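Side-chain contact in flavin-nucleotide-binding protein (Azotobacter vinelandii, PDB 6RK0), which binds heme b and FAD and probably acts as a low-potential terminal oxidase associated with the iron-only nitrogenase: residues L98-A101 against N106-C109. Numbering follows the deposited sequence. Where two conformers were deposited one is given.
With HEM (protoporphyrin IX containing Fe), chain H.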
ATOM      1  N   LEU A  98      -3.166  -7.427 -12.981  1.00  8.04           N
ATOM      2  CA  LEU A  98      -3.299  -6.404 -14.013  1.00  8.31           C
ATOM      3  C   LEU A  98      -4.292  -6.917 -15.057  1.00  8.25           C
ATOM      4  O   LEU A  98      -4.137  -8.032 -15.570  1.00  9.54           O
ATOM      5  CB  LEU A  98      -1.950  -6.113 -14.662  1.00  8.82           C
ATOM      6  CG  LEU A  98      -1.980  -5.023 -15.720  1.00  9.78           C
ATOM      7  CD1 LEU A  98      -2.363  -3.666 -15.146  1.00 11.11           C
ATOM      8  CD2 LEU A  98      -0.653  -4.924 -16.450  1.00 11.34           C
ATOM      9  N   VAL A  99      -5.327  -6.114 -15.338  1.00  8.10           N
ATOM     10  CA  VAL A  99      -6.408  -6.494 -16.241  1.00  8.59           C
ATOM     11  C   VAL A  99      -6.168  -5.795 -17.586  1.00  8.39           C
ATOM     12  O   VAL A  99      -6.195  -4.553 -17.679  1.00  9.10           O
ATOM     13  CB  VAL A  99      -7.777  -6.135 -15.636  1.00  8.92           C
ATOM     14  CG1 VAL A  99      -8.896  -6.472 -16.622  1.00 10.48           C
ATOM     15  CG2 VAL A  99      -8.013  -6.855 -14.312  1.00  9.59           C
ATOM     16  N   ILE A 100      -5.875  -6.607 -18.606  1.00  8.66           N
ATOM     17  CA  ILE A 100      -5.517  -6.167 -19.945  1.00  8.56           C
ATOM     18  C   ILE A 100      -6.761  -6.300 -20.822  1.00  8.64           C
ATOM     19  O   ILE A 100      -7.252  -7.406 -21.080  1.00  9.35           O
ATOM     20  CB  ILE A 100      -4.389  -7.042 -20.494  1.00  9.44           C
ATOM     21  CG1 ILE A 100      -3.131  -6.911 -19.618  1.00 10.98           C
ATOM     22  CG2 ILE A 100      -4.069  -6.690 -21.938  1.00  9.77           C
ATOM     23  CD1 ILE A 100      -2.076  -7.942 -19.839  1.00 13.19           C
ATOM     24  N   ALA A 101      -7.297  -5.166 -21.256  1.00  8.89           N
ATOM     25  CA  ALA A 101      -8.511  -5.108 -22.051  1.00  9.06           C
ATOM     26  C   ALA A 101      -8.173  -4.800 -23.509  1.00  9.09           C
ATOM     27  O   ALA A 101      -7.040  -4.483 -23.864  1.00  9.89           O
ATOM     28  CB  ALA A 101      -9.447  -4.062 -21.492  1.00 10.13           C
ATOM     29  N   ASN A 106     -10.572   0.518 -20.754  1.00  9.04           N
ATOM     30  CA  ASN A 106     -11.042  -0.556 -19.898  1.00  9.53           C
ATOM     31  C   ASN A 106      -9.918  -1.425 -19.308  1.00  9.30           C
ATOM     32  O   ASN A 106     -10.214  -2.461 -18.694  1.00  9.52           O
ATOM     33  CB  ASN A 106     -12.095  -1.375 -20.631  1.00 10.32           C
ATOM     34  CG  ASN A 106     -13.419  -0.692 -20.605  1.00 12.13           C
ATOM     35  OD1 ASN A 106     -13.881  -0.273 -19.541  1.00 13.73           O
ATOM     36  ND2 ASN A 106     -14.071  -0.585 -21.754  1.00 13.04           N
ATOM     37  N   PHE A 107      -8.661  -1.002 -19.396  1.00  8.98           N
ATOM     38  CA  PHE A 107      -7.648  -1.634 -18.550  1.00  8.91           C
ATOM     39  C   PHE A 107      -8.043  -1.437 -17.086  1.00  8.87           C
ATOM     40  O   PHE A 107      -8.772  -0.507 -16.718  1.00  9.30           O
ATOM     41  CB  PHE A 107      -6.254  -1.021 -18.788  1.00  9.34           C
ATOM     42  CG  PHE A 107      -5.462  -1.694 -19.872  1.00  9.37           C
ATOM     43  CD1 PHE A 107      -5.983  -1.863 -21.147  1.00  9.72           C
ATOM     44  CD2 PHE A 107      -4.178  -2.178 -19.615  1.00 10.98           C
ATOM     45  CE1 PHE A 107      -5.234  -2.479 -22.158  1.00 10.67           C
ATOM     46  CE2 PHE A 107      -3.429  -2.801 -20.621  1.00 12.35           C
ATOM     47  CZ  PHE A 107      -3.985  -2.940 -21.877  1.00 11.89           C
ATOM     48  N   ASN A 108      -7.558  -2.330 -16.227  1.00  8.91           N
ATOM     49  CA  ASN A 108      -8.006  -2.249 -14.854  1.00  8.91           C
ATOM     50  C   ASN A 108      -7.061  -3.062 -13.999  1.00  8.69           C
ATOM     51  O   ASN A 108      -5.983  -3.483 -14.450  1.00  8.62           O
ATOM     52  CB  ASN A 108      -9.486  -2.666 -14.748  1.00  9.62           C
ATOM     53  CG  ASN A 108     -10.232  -1.851 -13.736  1.00 11.50           C
ATOM     54  OD1 ASN A 108     -10.030  -1.991 -12.535  1.00 10.46           O
ATOM     55  ND2 ASN A 108     -11.075  -0.963 -14.207  1.00 17.28           N
ATOM     56  N   CYS A 109      -7.455  -3.296 -12.755  0.55  8.84           N
ATOM     57  CA  CYS A 109      -6.711  -4.229 -11.928  0.55  8.96           C
ATOM     58  C   CYS A 109      -7.696  -4.989 -11.064  0.55  8.51           C
ATOM     59  O   CYS A 109      -8.764  -4.484 -10.717  0.55  9.30           O
ATOM     60  CB  CYS A 109      -5.628  -3.572 -11.065  0.55  9.96           C
ATOM     61  SG  CYS A 109      -6.262  -2.651  -9.640  0.55  9.57           S
TER
HETATM   62  CHA HEM H 405     -10.634   4.192 -13.524  0.82  9.35           C
HETATM   63  CHB HEM H 405      -6.926   1.167 -13.758  0.82  9.34           C
HETATM   64  CHC HEM H 405      -5.726   2.986 -18.026  0.82  9.42           C
HETATM   65  CHD HEM H 405      -9.627   5.790 -17.944  0.82  9.44           C
HETATM   66  C1A HEM H 405      -9.728   3.197 -13.224  0.82  8.93           C
HETATM   67  C2A HEM H 405      -9.774   2.407 -12.011  0.82  9.23           C
HETATM   68  C3A HEM H 405      -8.742   1.551 -12.065  0.82  9.33           C
HETATM   69  C4A HEM H 405      -8.043   1.821 -13.328  0.82  8.89           C
HETATM   70  CMA HEM H 405      -8.286   0.462 -11.097  0.82 10.04           C
HETATM   71  CAA HEM H 405     -10.831   2.497 -10.917  0.82  9.85           C
HETATM   72  CBA HEM H 405     -12.120   1.737 -11.265  0.82 10.64           C
HETATM   73  CGA HEM H 405     -12.892   1.545  -9.989  0.82 11.14           C
HETATM   74  O1A HEM H 405     -12.981   0.387  -9.484  0.82 11.53           O
HETATM   75  O2A HEM H 405     -13.416   2.536  -9.419  0.82 11.52           O
HETATM   76  C1B HEM H 405      -6.270   1.385 -14.959  0.82  9.11           C
HETATM   77  C2B HEM H 405      -5.062   0.705 -15.382  0.82  9.84           C
HETATM   78  C3B HEM H 405      -4.731   1.226 -16.553  0.82 10.09           C
HETATM   79  C4B HEM H 405      -5.741   2.213 -16.896  0.82  9.25           C
HETATM   80  CMB HEM H 405      -4.312  -0.353 -14.597  0.82 11.01           C
HETATM   81  CAB HEM H 405      -3.565   0.936 -17.500  0.82 13.47           C
HETATM   82  CBB HEM H 405      -2.725  -0.081 -17.420  0.82 21.29           C
HETATM   83  C1C HEM H 405      -6.670   3.937 -18.379  0.82  9.12           C
HETATM   84  C2C HEM H 405      -6.676   4.709 -19.588  0.82  9.64           C
HETATM   85  C3C HEM H 405      -7.766   5.447 -19.608  0.82  9.58           C
HETATM   86  C4C HEM H 405      -8.484   5.152 -18.374  0.82  9.08           C
HETATM   87  CMC HEM H 405      -5.548   4.698 -20.603  0.82 10.31           C
HETATM   88  CAC HEM H 405      -8.287   6.406 -20.650  0.82 10.66           C
HETATM   89  CBC HEM H 405      -8.098   6.148 -21.949  0.82 12.95           C
HETATM   90  C1D HEM H 405     -10.214   5.655 -16.702  0.82  9.23           C
HETATM   91  C2D HEM H 405     -11.383   6.360 -16.239  0.82 10.04           C
HETATM   92  C3D HEM H 405     -11.661   5.900 -15.012  0.82 10.06           C
HETATM   93  C4D HEM H 405     -10.663   4.898 -14.697  0.82  9.44           C
HETATM   94  CMD HEM H 405     -12.132   7.441 -17.024  0.82 10.88           C
HETATM   95  CAD HEM H 405     -12.852   6.275 -14.133  0.82 10.69           C
HETATM   96  CBD HEM H 405     -13.990   5.250 -14.361  0.82 12.21           C
HETATM   97  CGD HEM H 405     -15.268   5.756 -13.745  0.82 13.82           C
HETATM   98  O1D HEM H 405     -15.413   5.655 -12.497  0.82 16.68           O
HETATM   99  O2D HEM H 405     -16.177   6.215 -14.469  0.82 13.32           O
HETATM  100  NA  HEM H 405      -8.674   2.825 -14.027  0.82  8.69           N
HETATM  101  NB  HEM H 405      -6.679   2.291 -15.907  0.82  8.75           N
HETATM  102  NC  HEM H 405      -7.785   4.232 -17.626  0.82  9.04           N
HETATM  103  ND  HEM H 405      -9.791   4.749 -15.749  0.82  8.82           N
HETATM  104 FE   HEM H 405      -8.215   3.548 -15.806  0.82  8.71          FE
HETATM  105  O   HOH W   1      -9.454   2.119 -16.689  1.00  9.75           O
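V99 and N108 grip each other through both of their backbone polar atoms: V99 N donates to N108 O at 2.9 Å, and N108 N to V99 O at 3.0 Å. V99 O also receives a CA-H...O contact from F107. Together V99 and N108 make the hydrogen-bonded pair, and L98 and C109 the neighbouring non-hydrogen-bonded pair, near the turn of the antiparallel hairpin 88-100/108-118, within the FMN-binding split barrel of the pyridoxamine 5'-phosphate oxidase family. Just before strand 108-118, F107 faces the heme: F107 O accepts a hydrogen bond (2.7 Å) from the water that ligates the iron at 2.1 Å, opposite H72, the axial protein ligand. N108 OD1 turns back to accept from C109 N (2.9 Å) while lying against the heme methyl CMA. With F107 CG anti to its carbonyl carbon (chi1 -89°), I100 CA makes a CH-pi contact over the ring face, 4.0 Å from its centroid, F107 CE1 lies 3.2 Å from A101 O, and CD2 meets the heme vinyl carbon CBB. Replacing the ring by an alanine here would keep the carbonyl but is likely to leave I100 and that vinyl without their shared aromatic partner. At the far end, N106 ND2 is satisfied by D181.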